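Local coordinates for protein putative fimbrium subunit Fim1C (Bacteroides uniformis, PDB 4K4K) that is a putative component of the fimbrium tip, part of the surface filaments that mediate cell adhesion and biofilm formation, at residues 88-93 with 116-121; 99-104 with 175-180; 147-152 with 250-255; 228-233 with 258-263. One frame throughout, in Å; residues are numbered along the deposited sequence.

Each contact overlaps the next along the chain, and none nests within another. Interaction 1 joins 88-93 to 116-121 and closes a loop that holds strand 101-105. Interaction 2 starts in that loop, at 99-104, and closes much later at 175-180, so the two cross. Interaction 3 opens at 147-152, before interaction 2 has closed, and ends at 250-255. Interaction 4 leaves from 228-233 and returns at 258-263, crossing interaction 3. Interactions 1 and 2 touch, with centres about 10 Å apart, and interactions 3 and 4 touch as well, with centres about 9 Å apart. The pairs lie well apart, interactions 2 and 3 on opposite sides of the chain's centre, and strand 132-150 runs between them.

Interaction 1 of 4, residues 88-93 with 116-121; sequences AYYPYR and DLMGAA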
loop_
_atom_site.group_PDB
_atom_site.type_symbol
_atom_site.label_atom_id
_atom_site.label_comp_id
_atom_site.label_asym_id
_atom_site.label_seq_id
_atom_site.Cartn_x
_atom_site.Cartn_y
_atom_site.Cartn_z
ATOM N N ALA A 88 13.713 -1.700 -4.764
ATOM C CA ALA A 88 13.115 -0.385 -4.517
ATOM C C ALA A 88 11.916 -0.515 -3.627
ATOM O O ALA A 88 11.348 -1.601 -3.485
ATOM C CB ALA A 88 12.717 0.296 -5.840
ATOM N N TYR A 89 11.493 0.616 -3.058
ATOM C CA TYR A 89 10.292 0.641 -2.237
ATOM C C TYR A 89 9.602 1.987 -2.413
ATOM O O TYR A 89 10.205 2.967 -2.856
ATOM C CB TYR A 89 10.599 0.364 -0.727
ATOM C CG TYR A 89 11.270 1.553 -0.070
ATOM C CD1 TYR A 89 12.625 1.813 -0.273
ATOM C CD2 TYR A 89 10.527 2.489 0.663
ATOM C CE1 TYR A 89 13.230 2.954 0.263
ATOM C CE2 TYR A 89 11.119 3.641 1.184
ATOM C CZ TYR A 89 12.461 3.888 0.951
ATOM O OH TYR A 89 13.039 5.025 1.473
ATOM N N TYR A 90 8.331 2.020 -2.047
ATOM C CA TYR A 90 7.492 3.216 -2.077
ATOM C C TYR A 90 6.688 3.228 -0.773
ATOM O O TYR A 90 6.231 2.164 -0.372
ATOM C CB TYR A 90 6.544 3.149 -3.318
ATOM C CG TYR A 90 5.446 4.189 -3.283
ATOM C CD1 TYR A 90 5.660 5.473 -3.783
ATOM C CD2 TYR A 90 4.233 3.933 -2.633
ATOM C CE1 TYR A 90 4.687 6.477 -3.656
ATOM C CE2 TYR A 90 3.231 4.911 -2.553
ATOM C CZ TYR A 90 3.466 6.180 -3.068
ATOM O OH TYR A 90 2.516 7.165 -2.962
ATOM N N PRO A 91 6.408 4.383 -0.150
ATOM C CA PRO A 91 6.889 5.731 -0.505
ATOM C C PRO A 91 8.239 6.016 0.109
ATOM O O PRO A 91 8.521 5.635 1.260
ATOM C CB PRO A 91 5.789 6.643 0.060
ATOM C CG PRO A 91 5.347 5.905 1.317
ATOM C CD PRO A 91 5.508 4.416 1.023
ATOM N N TYR A 92 9.095 6.669 -0.669
ATOM C CA TYR A 92 10.430 7.047 -0.216
ATOM C C TYR A 92 10.391 7.770 1.132
ATOM O O TYR A 92 9.511 8.611 1.366
ATOM C CB TYR A 92 11.056 7.988 -1.262
ATOM C CG TYR A 92 12.348 8.627 -0.817
ATOM C CD1 TYR A 92 13.555 7.934 -0.891
ATOM C CD2 TYR A 92 12.365 9.922 -0.290
ATOM C CE1 TYR A 92 14.756 8.528 -0.502
ATOM C CE2 TYR A 92 13.554 10.514 0.125
ATOM C CZ TYR A 92 14.748 9.822 0.004
ATOM O OH TYR A 92 15.921 10.420 0.395
ATOM N N ARG A 93 11.346 7.420 2.014
ATOM C CA ARG A 93 11.624 8.078 3.303
ATOM C C ARG A 93 13.067 8.499 3.304
ATOM O O ARG A 93 13.922 7.672 3.007
ATOM C CB ARG A 93 11.376 7.168 4.502
ATOM C CG ARG A 93 9.941 6.808 4.685
ATOM C CD ARG A 93 9.677 6.648 6.148
ATOM N NE ARG A 93 8.275 6.369 6.365
ATOM C CZ ARG A 93 7.835 5.480 7.230
ATOM N NH1 ARG A 93 8.694 4.777 7.967
ATOM N NH2 ARG A 93 6.535 5.278 7.368
ATOM N N ASP A 116 0.615 3.564 1.923
ATOM C CA ASP A 116 0.552 2.460 0.984
ATOM C C ASP A 116 1.978 1.939 0.681
ATOM O O ASP A 116 2.538 2.211 -0.375
ATOM C CB ASP A 116 -0.179 2.903 -0.293
ATOM C CG ASP A 116 -0.472 1.775 -1.244
ATOM O OD1 ASP A 116 -0.166 0.593 -0.895
ATOM O OD2 ASP A 116 -0.925 2.060 -2.367
ATOM N N LEU A 117 2.532 1.152 1.605
ATOM C CA LEU A 117 3.887 0.602 1.451
ATOM C C LEU A 117 3.906 -0.417 0.308
ATOM O O LEU A 117 3.084 -1.349 0.267
ATOM C CB LEU A 117 4.310 -0.064 2.775
ATOM C CG LEU A 117 5.622 -0.878 2.729
ATOM C CD1 LEU A 117 6.846 0.029 2.461
ATOM C CD2 LEU A 117 5.767 -1.771 3.991
HETATM N N MSE A 118 4.835 -0.236 -0.620
HETATM C CA MSE A 118 5.020 -1.160 -1.738
HETATM C C MSE A 118 6.494 -1.495 -1.865
HETATM O O MSE A 118 7.347 -0.641 -1.585
HETATM C CB MSE A 118 4.511 -0.570 -3.080
HETATM C CG MSE A 118 3.041 -0.105 -3.029
HETATM SE SE MSE A 118 2.425 0.320 -4.817
HETATM C CE MSE A 118 3.493 1.772 -5.259
ATOM N N GLY A 119 6.773 -2.709 -2.312
ATOM C CA GLY A 119 8.141 -3.155 -2.571
ATOM C C GLY A 119 8.249 -3.684 -3.991
ATOM O O GLY A 119 7.328 -4.334 -4.489
ATOM N N ALA A 120 9.368 -3.368 -4.670
ATOM C CA ALA A 120 9.611 -3.874 -6.030
ATOM C C ALA A 120 10.351 -5.199 -5.928
ATOM O O ALA A 120 11.306 -5.280 -5.168
ATOM C CB ALA A 120 10.448 -2.874 -6.838
ATOM N N ALA A 121 9.975 -6.204 -6.718
ATOM C CA ALA A 121 10.709 -7.475 -6.747
ATOM C C ALA A 121 12.147 -7.210 -7.154
ATOM O O ALA A 121 12.410 -6.327 -7.987
ATOM C CB ALA A 121 10.066 -8.457 -7.737
#
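The Tyr90 ring lies beside the side chain of Met118, a selenomethionine, and both point the same way from the sheet. The Met118 chain bends at the CG-SE bond (chi3 -65°). This brings its methyl CE obliquely up to the ring, 3.5 Å from Tyr90 CD2. The ring also meets backbone: Asp116 O lies near the ring plane at its edge, 3.3 Å from Tyr90 CD2. Pro91 follows Tyr90 through a cis peptide bond, and its CB sits over the centre of one face of the Tyr90 ring. Strands 84-90 and 118-126 are antiparallel neighbours, and Tyr90 and Met118 form a hydrogen-bonded pair. Tyr90 N donates to Met118 O at 2.9 Å, and Met118 N to Tyr90 O at 2.8 Å. Further up, Ala120 N donates to Ala88 O at 2.9 Å. Tyr89 stands opposite Gly119 and sends its ring to the other side of the sheet. There its hydroxyl accepts from Arg93 N and also bonds Asn53. Replacing Tyr90 by an alanine would probably leave the Met118 methyl and Pro91 CB without the ring they rest against, opening a gap between them. The contact thus combines main-chain bonds, which set the pairing, with apolar packing on the Tyr90 side. The ring edge turned to Asp116 O probably adds a weak favourable C-H to oxygen attraction.

Interaction 2 of 4, residues 99-104 with 175-180; sequences GNVYTV and TYNVVT
Asn177 OD1 is gripped by two backbone N-H groups, while the amide nitrogen of the same side chain reaches across to Gly99. Val179 N donates to Asn177 OD1 at 3.0 Å, in the carbonyl plane. Thr180 N donates to Asn177 OD1 at 2.9 Å, from above that plane. The first bond makes an Asx turn, and together they hold the amide where the chain leaves the strand. With CG anti to the backbone N (chi1 -174°), the amide swings toward Gly99, and Asn177 ND2 makes a weak, strongly bent bond to Gly99 O at 3.0 Å. Straighter bonds join the backbones. Tyr102 N donates to Tyr176 O at 2.8 Å, and Tyr176 N returns a bond to Tyr102 O. Val178 N donates to Asn100 O at 3.0 Å, beyond the last paired strand residue. Apolar groups fill in beside these bonds. Val178 CG1 packs on Tyr102 CB at 3.8 Å, and Val101 CG1 lies 3.9 Å from Thr175 CB on the opposite side of the sheet. Asn100 crosses Val179 at a slant, meeting its CG2, while Asn100 OD1 bonds Tyr41 OH. The Tyr102 ring, turned away from strand 164-177, has Arg93 against it in a cation-pi contact. Antiparallel strands 101-105 and 164-177 therefore lie edge to edge. Tyr102 and Val178 pack on Tyr89 of strand 84-90, and Val178 and Val179 touch Tyr41 of strand 37-44.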
loop_
_atom_site.group_PDB
_atom_site.type_symbol
_atom_site.label_atom_id
_atom_site.label_comp_id
_atom_site.label_asym_id
_atom_site.label_seq_id
_atom_site.Cartn_x
_atom_site.Cartn_y
_atom_site.Cartn_z
ATOM N N GLY A 99 19.505 -0.286 9.534
ATOM C CA GLY A 99 19.487 -1.520 8.758
ATOM C C GLY A 99 18.490 -1.563 7.611
ATOM O O GLY A 99 18.079 -2.658 7.213
ATOM N N ASN A 100 18.102 -0.374 7.047
ATOM C CA ASN A 100 17.204 -0.255 5.879
ATOM C C ASN A 100 15.779 -0.754 6.196
ATOM O O ASN A 100 15.170 -1.486 5.398
ATOM C CB ASN A 100 17.822 -1.031 4.710
ATOM C CG ASN A 100 19.136 -0.399 4.326
ATOM O OD1 ASN A 100 19.235 0.834 4.249
ATOM N ND2 ASN A 100 20.191 -1.201 4.207
ATOM N N VAL A 101 15.230 -0.275 7.326
ATOM C CA VAL A 101 13.905 -0.723 7.769
ATOM C C VAL A 101 12.892 0.412 7.687
ATOM O O VAL A 101 13.103 1.495 8.237
ATOM C CB VAL A 101 13.969 -1.326 9.202
ATOM C CG1 VAL A 101 12.578 -1.687 9.738
ATOM C CG2 VAL A 101 14.906 -2.552 9.233
ATOM N N TYR A 102 11.781 0.115 7.020
ATOM C CA TYR A 102 10.619 0.985 6.869
ATOM C C TYR A 102 9.654 0.646 8.003
ATOM O O TYR A 102 9.269 -0.523 8.162
ATOM C CB TYR A 102 9.982 0.761 5.498
ATOM C CG TYR A 102 8.822 1.678 5.204
ATOM C CD1 TYR A 102 7.564 1.436 5.750
ATOM C CD2 TYR A 102 8.968 2.776 4.354
ATOM C CE1 TYR A 102 6.478 2.261 5.465
ATOM C CE2 TYR A 102 7.876 3.610 4.057
ATOM C CZ TYR A 102 6.631 3.338 4.611
ATOM O OH TYR A 102 5.506 4.094 4.324
ATOM N N THR A 103 9.291 1.655 8.813
ATOM C CA THR A 103 8.369 1.460 9.947
ATOM C C THR A 103 6.978 1.881 9.489
ATOM O O THR A 103 6.804 2.991 8.991
ATOM C CB THR A 103 8.852 2.211 11.203
ATOM O OG1 THR A 103 9.080 3.578 10.857
ATOM C CG2 THR A 103 10.148 1.624 11.778
ATOM N N VAL A 104 6.017 0.953 9.562
ATOM C CA VAL A 104 4.632 1.147 9.150
ATOM C C VAL A 104 3.802 1.606 10.337
ATOM O O VAL A 104 3.862 0.966 11.386
ATOM C CB VAL A 104 4.019 -0.190 8.579
ATOM C CG1 VAL A 104 2.543 -0.043 8.236
ATOM C CG2 VAL A 104 4.797 -0.728 7.372
ATOM N N THR A 175 6.901 -3.569 10.431
ATOM C CA THR A 175 8.204 -3.265 9.866
ATOM C C THR A 175 8.371 -3.985 8.553
ATOM O O THR A 175 7.716 -5.001 8.298
ATOM C CB THR A 175 9.369 -3.638 10.823
ATOM O OG1 THR A 175 9.395 -5.064 11.013
ATOM C CG2 THR A 175 9.279 -2.912 12.195
ATOM N N TYR A 176 9.280 -3.487 7.750
ATOM C CA TYR A 176 9.598 -4.061 6.446
ATOM C C TYR A 176 11.009 -3.699 6.115
ATOM O O TYR A 176 11.363 -2.520 6.133
ATOM C CB TYR A 176 8.618 -3.503 5.393
ATOM C CG TYR A 176 8.959 -3.864 3.972
ATOM C CD1 TYR A 176 8.789 -5.166 3.503
ATOM C CD2 TYR A 176 9.401 -2.892 3.075
ATOM C CE1 TYR A 176 9.113 -5.509 2.186
ATOM C CE2 TYR A 176 9.732 -3.219 1.761
ATOM C CZ TYR A 176 9.589 -4.530 1.321
ATOM O OH TYR A 176 9.901 -4.850 0.028
ATOM N N ASN A 177 11.830 -4.707 5.806
ATOM C CA ASN A 177 13.203 -4.425 5.389
ATOM C C ASN A 177 13.171 -4.181 3.866
ATOM O O ASN A 177 12.837 -5.084 3.092
ATOM C CB ASN A 177 14.159 -5.545 5.797
ATOM C CG ASN A 177 15.589 -5.177 5.485
ATOM O OD1 ASN A 177 15.951 -4.892 4.343
ATOM N ND2 ASN A 177 16.415 -5.063 6.518
ATOM N N VAL A 178 13.487 -2.954 3.439
ATOM C CA VAL A 178 13.354 -2.557 2.024
ATOM C C VAL A 178 14.382 -3.250 1.098
ATOM O O VAL A 178 14.165 -3.322 -0.117
ATOM C CB VAL A 178 13.383 -1.010 1.844
ATOM C CG1 VAL A 178 12.318 -0.323 2.732
ATOM C CG2 VAL A 178 14.784 -0.430 2.116
ATOM N N VAL A 179 15.495 -3.740 1.663
ATOM C CA VAL A 179 16.521 -4.426 0.886
ATOM C C VAL A 179 16.169 -5.913 0.803
ATOM O O VAL A 179 16.275 -6.489 -0.285
ATOM C CB VAL A 179 17.934 -4.175 1.484
ATOM C CG1 VAL A 179 18.994 -5.093 0.859
ATOM C CG2 VAL A 179 18.330 -2.711 1.306
ATOM N N THR A 180 15.766 -6.533 1.938
ATOM C CA THR A 180 15.374 -7.963 2.001
ATOM C C THR A 180 14.131 -8.255 1.180
ATOM O O THR A 180 14.026 -9.330 0.583
ATOM C CB THR A 180 15.040 -8.369 3.467
ATOM O OG1 THR A 180 16.105 -7.995 4.301
ATOM C CG2 THR A 180 14.779 -9.860 3.632
#

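Interaction 3 of 4, residues 147-152 with 250-255; sequences TIKADG and LYTITI
Thr254 touches Lys149 of the neighbouring strand and Asp151 just past its end. Its OG1 lies 3.5 Å from Lys149 CE, and its CG2 packs 3.8 Å from Asp151 CA. Lys149 CG lies between the backbone N and the carbonyl carbon (chi1 57°), and the extended chain beyond it carries CE past Thr252 CG2 at 3.8 Å. On the other side of the sheet, Ile148 CG2 meets Ile255 CD1 at 3.7 Å. A ladder of parallel-strand bonds holds these side chains in place. Thr147 N donates to Tyr251 O, and Ile253 N to Thr147 O at 2.8 Å. Lys149 N then donates to Ile253 O, and Ile255 N to Lys149 O. The last rung, Asp151 N to Ile255 O at 3.0 Å, is more bent. Asp151 in turn is fixed by Ser154, whose hydroxyl bonds its OD2, and by the backbone N of Thr153 and Leu155 at its OD1. Putting a glycine in place of Thr254 would probably leave the aliphatic part of Lys149 and the backbone of Asp151 without their shared neighbour. The chemistry is split by side: mixed polar and aliphatic contacts flank Lys149, isoleucines pack on the other face, and backbone bonds tie strand 132-150 to strand 247-256.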
loop_
_atom_site.group_PDB
_atom_site.type_symbol
_atom_site.label_atom_id
_atom_site.label_comp_id
_atom_site.label_asym_id
_atom_site.label_seq_id
_atom_site.Cartn_x
_atom_site.Cartn_y
_atom_site.Cartn_z
ATOM N N THR A 147 -18.515 -0.386 -0.209
ATOM C CA THR A 147 -19.598 0.326 -0.865
ATOM C C THR A 147 -20.820 0.138 0.013
ATOM O O THR A 147 -21.133 -0.995 0.385
ATOM C CB THR A 147 -19.801 -0.198 -2.296
ATOM O OG1 THR A 147 -18.556 -0.124 -2.977
ATOM C CG2 THR A 147 -20.833 0.593 -3.072
ATOM N N ILE A 148 -21.495 1.230 0.363
ATOM C CA ILE A 148 -22.695 1.161 1.193
ATOM C C ILE A 148 -23.934 1.438 0.346
ATOM O O ILE A 148 -23.940 2.374 -0.442
ATOM C CB ILE A 148 -22.579 2.174 2.375
ATOM C CG1 ILE A 148 -21.380 1.838 3.299
ATOM C CG2 ILE A 148 -23.888 2.311 3.167
ATOM C CD1 ILE A 148 -20.857 3.081 4.041
ATOM N N LYS A 149 -24.999 0.645 0.527
ATOM C CA LYS A 149 -26.270 0.949 -0.123
ATOM C C LYS A 149 -27.423 0.620 0.815
ATOM O O LYS A 149 -27.295 -0.226 1.695
ATOM C CB LYS A 149 -26.432 0.234 -1.481
ATOM C CG LYS A 149 -26.327 -1.284 -1.455
ATOM C CD LYS A 149 -26.364 -1.833 -2.875
ATOM C CE LYS A 149 -26.466 -3.335 -2.904
ATOM N NZ LYS A 149 -26.322 -3.877 -4.283
ATOM N N ALA A 150 -28.538 1.291 0.632
ATOM C CA ALA A 150 -29.719 0.992 1.435
ATOM C C ALA A 150 -30.452 -0.207 0.851
ATOM O O ALA A 150 -30.267 -0.512 -0.325
ATOM C CB ALA A 150 -30.643 2.197 1.463
ATOM N N ASP A 151 -31.334 -0.849 1.627
ATOM C CA ASP A 151 -32.151 -1.925 1.087
ATOM C C ASP A 151 -33.163 -1.395 0.036
ATOM O O ASP A 151 -33.719 -2.190 -0.721
ATOM C CB ASP A 151 -32.896 -2.690 2.203
ATOM C CG ASP A 151 -33.738 -1.868 3.176
ATOM O OD1 ASP A 151 -33.962 -0.668 2.910
ATOM O OD2 ASP A 151 -34.300 -2.464 4.112
ATOM N N GLY A 152 -33.434 -0.078 0.044
ATOM C CA GLY A 152 -34.438 0.531 -0.836
ATOM C C GLY A 152 -35.869 0.323 -0.369
ATOM O O GLY A 152 -36.827 0.661 -1.081
ATOM N N LEU A 250 -13.170 -6.270 -1.107
ATOM C CA LEU A 250 -14.270 -5.428 -1.536
ATOM C C LEU A 250 -15.523 -5.879 -0.840
ATOM O O LEU A 250 -15.905 -7.042 -0.949
ATOM C CB LEU A 250 -14.441 -5.465 -3.070
ATOM C CG LEU A 250 -13.229 -4.976 -3.859
ATOM C CD1 LEU A 250 -12.400 -6.136 -4.343
ATOM C CD2 LEU A 250 -13.663 -4.102 -5.014
ATOM N N TYR A 251 -16.139 -4.971 -0.075
ATOM C CA TYR A 251 -17.381 -5.301 0.618
ATOM C C TYR A 251 -18.507 -4.442 0.116
ATOM O O TYR A 251 -18.351 -3.221 0.017
ATOM C CB TYR A 251 -17.253 -5.116 2.148
ATOM C CG TYR A 251 -16.175 -5.952 2.803
ATOM C CD1 TYR A 251 -16.386 -7.300 3.088
ATOM C CD2 TYR A 251 -14.972 -5.379 3.212
ATOM C CE1 TYR A 251 -15.410 -8.067 3.720
ATOM C CE2 TYR A 251 -13.980 -6.143 3.829
ATOM C CZ TYR A 251 -14.210 -7.481 4.092
ATOM O OH TYR A 251 -13.247 -8.233 4.714
ATOM N N THR A 252 -19.662 -5.066 -0.172
ATOM C CA THR A 252 -20.887 -4.335 -0.500
ATOM C C THR A 252 -21.796 -4.513 0.702
ATOM O O THR A 252 -22.179 -5.641 1.037
ATOM C CB THR A 252 -21.516 -4.750 -1.827
ATOM O OG1 THR A 252 -20.579 -4.515 -2.881
ATOM C CG2 THR A 252 -22.810 -3.966 -2.117
ATOM N N ILE A 253 -22.104 -3.399 1.372
ATOM C CA ILE A 253 -22.915 -3.398 2.579
ATOM C C ILE A 253 -24.319 -2.938 2.256
ATOM O O ILE A 253 -24.493 -1.815 1.787
ATOM C CB ILE A 253 -22.272 -2.462 3.657
ATOM C CG1 ILE A 253 -20.716 -2.550 3.714
ATOM C CG2 ILE A 253 -22.964 -2.565 5.026
ATOM C CD1 ILE A 253 -20.123 -3.753 4.281
ATOM N N THR A 254 -25.316 -3.784 2.519
ATOM C CA THR A 254 -26.702 -3.380 2.351
ATOM C C THR A 254 -27.272 -3.120 3.744
ATOM O O THR A 254 -27.372 -4.041 4.561
ATOM C CB THR A 254 -27.531 -4.402 1.548
ATOM O OG1 THR A 254 -26.895 -4.629 0.293
ATOM C CG2 THR A 254 -28.960 -3.904 1.306
ATOM N N ILE A 255 -27.701 -1.888 3.992
ATOM C CA ILE A 255 -28.224 -1.531 5.299
ATOM C C ILE A 255 -29.752 -1.452 5.286
ATOM O O ILE A 255 -30.359 -0.807 4.418
ATOM C CB ILE A 255 -27.585 -0.216 5.816
ATOM C CG1 ILE A 255 -26.025 -0.306 5.800
ATOM C CG2 ILE A 255 -28.136 0.167 7.217
ATOM C CD1 ILE A 255 -25.290 0.994 6.295
#

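Interaction 4 of 4, residues 228-233 with 258-263; sequences QAFHWD and AGVEVS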
loop_
_atom_site.group_PDB
_atom_site.type_symbol
_atom_site.label_atom_id
_atom_site.label_comp_id
_atom_site.label_asym_id
_atom_site.label_seq_id
_atom_site.Cartn_x
_atom_site.Cartn_y
_atom_site.Cartn_z
ATOM N N GLN A 228 -27.546 5.702 15.143
ATOM C CA GLN A 228 -27.538 4.268 15.443
ATOM C C GLN A 228 -26.344 3.590 14.790
ATOM O O GLN A 228 -26.001 3.903 13.642
ATOM C CB GLN A 228 -28.833 3.582 14.998
ATOM C CG GLN A 228 -29.059 2.222 15.660
ATOM C CD GLN A 228 -30.413 1.631 15.359
ATOM O OE1 GLN A 228 -31.225 2.199 14.620
ATOM N NE2 GLN A 228 -30.692 0.475 15.944
ATOM N N ALA A 229 -25.712 2.673 15.543
ATOM C CA ALA A 229 -24.546 1.936 15.079
ATOM C C ALA A 229 -24.871 0.469 14.828
ATOM O O ALA A 229 -25.444 -0.201 15.687
ATOM C CB ALA A 229 -23.408 2.057 16.080
ATOM N N PHE A 230 -24.522 -0.004 13.624
ATOM C CA PHE A 230 -24.634 -1.392 13.169
ATOM C C PHE A 230 -23.248 -1.995 13.191
ATOM O O PHE A 230 -22.300 -1.307 12.800
ATOM C CB PHE A 230 -25.196 -1.458 11.747
ATOM C CG PHE A 230 -26.592 -0.934 11.561
ATOM C CD1 PHE A 230 -27.683 -1.772 11.694
ATOM C CD2 PHE A 230 -26.810 0.386 11.196
ATOM C CE1 PHE A 230 -28.975 -1.287 11.522
ATOM C CE2 PHE A 230 -28.105 0.868 11.014
ATOM C CZ PHE A 230 -29.176 0.025 11.168
ATOM N N HIS A 231 -23.120 -3.250 13.657
ATOM C CA HIS A 231 -21.841 -3.964 13.739
ATOM C C HIS A 231 -21.899 -5.221 12.903
ATOM O O HIS A 231 -22.926 -5.907 12.889
ATOM C CB HIS A 231 -21.485 -4.298 15.199
ATOM C CG HIS A 231 -21.643 -3.132 16.134
ATOM N ND1 HIS A 231 -20.618 -2.220 16.330
ATOM C CD2 HIS A 231 -22.720 -2.740 16.859
ATOM C CE1 HIS A 231 -21.093 -1.321 17.182
ATOM N NE2 HIS A 231 -22.357 -1.583 17.518
ATOM N N TRP A 232 -20.812 -5.525 12.182
ATOM C CA TRP A 232 -20.758 -6.720 11.349
ATOM C C TRP A 232 -19.399 -7.386 11.514
ATOM O O TRP A 232 -18.373 -6.707 11.427
ATOM C CB TRP A 232 -21.058 -6.377 9.883
ATOM C CG TRP A 232 -20.866 -7.539 8.945
ATOM C CD1 TRP A 232 -21.730 -8.573 8.718
ATOM C CD2 TRP A 232 -19.705 -7.800 8.150
ATOM N NE1 TRP A 232 -21.180 -9.463 7.822
ATOM C CE2 TRP A 232 -19.931 -9.016 7.462
ATOM C CE3 TRP A 232 -18.483 -7.126 7.956
ATOM C CZ2 TRP A 232 -18.994 -9.553 6.570
ATOM C CZ3 TRP A 232 -17.563 -7.653 7.063
ATOM C CH2 TRP A 232 -17.820 -8.847 6.380
ATOM N N ASP A 233 -19.393 -8.706 11.782
ATOM C CA ASP A 233 -18.148 -9.442 12.002
ATOM C C ASP A 233 -17.441 -9.759 10.685
ATOM O O ASP A 233 -17.968 -10.487 9.831
ATOM C CB ASP A 233 -18.385 -10.726 12.830
ATOM C CG ASP A 233 -18.189 -10.526 14.335
ATOM O OD1 ASP A 233 -17.239 -9.788 14.727
ATOM O OD2 ASP A 233 -18.952 -11.137 15.120
ATOM N N ALA A 258 -33.572 -3.527 10.067
ATOM C CA ALA A 258 -33.409 -4.803 10.741
ATOM C C ALA A 258 -31.926 -5.199 10.911
ATOM O O ALA A 258 -31.628 -6.082 11.714
ATOM C CB ALA A 258 -34.146 -5.883 9.972
ATOM N N GLY A 259 -31.029 -4.558 10.163
ATOM C CA GLY A 259 -29.604 -4.852 10.226
ATOM C C GLY A 259 -28.881 -4.769 8.901
ATOM O O GLY A 259 -29.457 -4.344 7.892
ATOM N N VAL A 260 -27.606 -5.183 8.900
ATOM C CA VAL A 260 -26.783 -5.105 7.702
ATOM C C VAL A 260 -26.529 -6.492 7.125
ATOM O O VAL A 260 -26.550 -7.493 7.845
ATOM C CB VAL A 260 -25.437 -4.347 7.913
ATOM C CG1 VAL A 260 -25.652 -2.941 8.452
ATOM C CG2 VAL A 260 -24.487 -5.123 8.807
ATOM N N GLU A 261 -26.241 -6.526 5.829
ATOM C CA GLU A 261 -25.853 -7.718 5.092
ATOM C C GLU A 261 -24.719 -7.372 4.197
ATOM O O GLU A 261 -24.669 -6.257 3.681
ATOM C CB GLU A 261 -27.008 -8.266 4.306
ATOM C CG GLU A 261 -27.823 -9.203 5.150
ATOM C CD GLU A 261 -28.993 -9.752 4.378
ATOM O OE1 GLU A 261 -29.115 -9.435 3.173
ATOM O OE2 GLU A 261 -29.757 -10.543 4.971
ATOM N N VAL A 262 -23.766 -8.285 4.051
ATOM C CA VAL A 262 -22.558 -7.983 3.313
ATOM C C VAL A 262 -22.210 -9.063 2.306
ATOM O O VAL A 262 -22.308 -10.253 2.613
ATOM C CB VAL A 262 -21.404 -7.801 4.353
ATOM C CG1 VAL A 262 -20.065 -7.489 3.693
ATOM C CG2 VAL A 262 -21.757 -6.750 5.416
ATOM N N SER A 263 -21.792 -8.631 1.102
ATOM C CA SER A 263 -21.262 -9.495 0.059
ATOM C C SER A 263 -19.796 -9.150 -0.023
ATOM O O SER A 263 -19.446 -7.973 0.112
ATOM C CB SER A 263 -21.989 -9.317 -1.272
ATOM O OG SER A 263 -21.744 -8.067 -1.892
#
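The CH-pi contact comes first. Val262 CG2 sits squarely over the five-membered ring of Trp232, 3.5 Å from its centroid and only 6° off the ring normal. Trp232 CG lies anti to the backbone N (chi1 173°), which lays the indole face against the valine. The other branch, Val262 CG1, extends along the indole to the six-membered ring, 3.7 Å from Trp232 CZ2. Both methyls thus lie against the ring system.

The remaining contacts are aliphatic or oblique to a ring. Val260 stands between the two aromatic residues and uses a different branch for each. Its CG1 lies 3.6 Å from Phe230 CB, and its CG2 lies 3.8 Å from Trp232 CB. Phe230 also approaches Gly259, with Phe230 CE1 3.8 Å from Gly259 CA. At the backbone angles of Gly259 any side chain would collide with the carbonyl oxygen of Ala258, so glycine suits this position.

Polar bonding between the two segments is absent. Their main chains bond to other strands instead: 228-233 to strand 217-222, and 259-268 to strand 247-256. His231 points away from the contact, and its ND1 bonds Thr219. The Trp232 ring also meets Tyr251 of strand 247-256, with the two rings steeply inclined to each other.

The strand axes cross at -36°, and their closest approach is 7.1 Å, farther apart than paired strands. Contact mainly through side chains, without backbone bonds between the two strands, is consistent with facing sheets in a beta sandwich, as in the transthyretin-like domains to which the fimbrillin family is related.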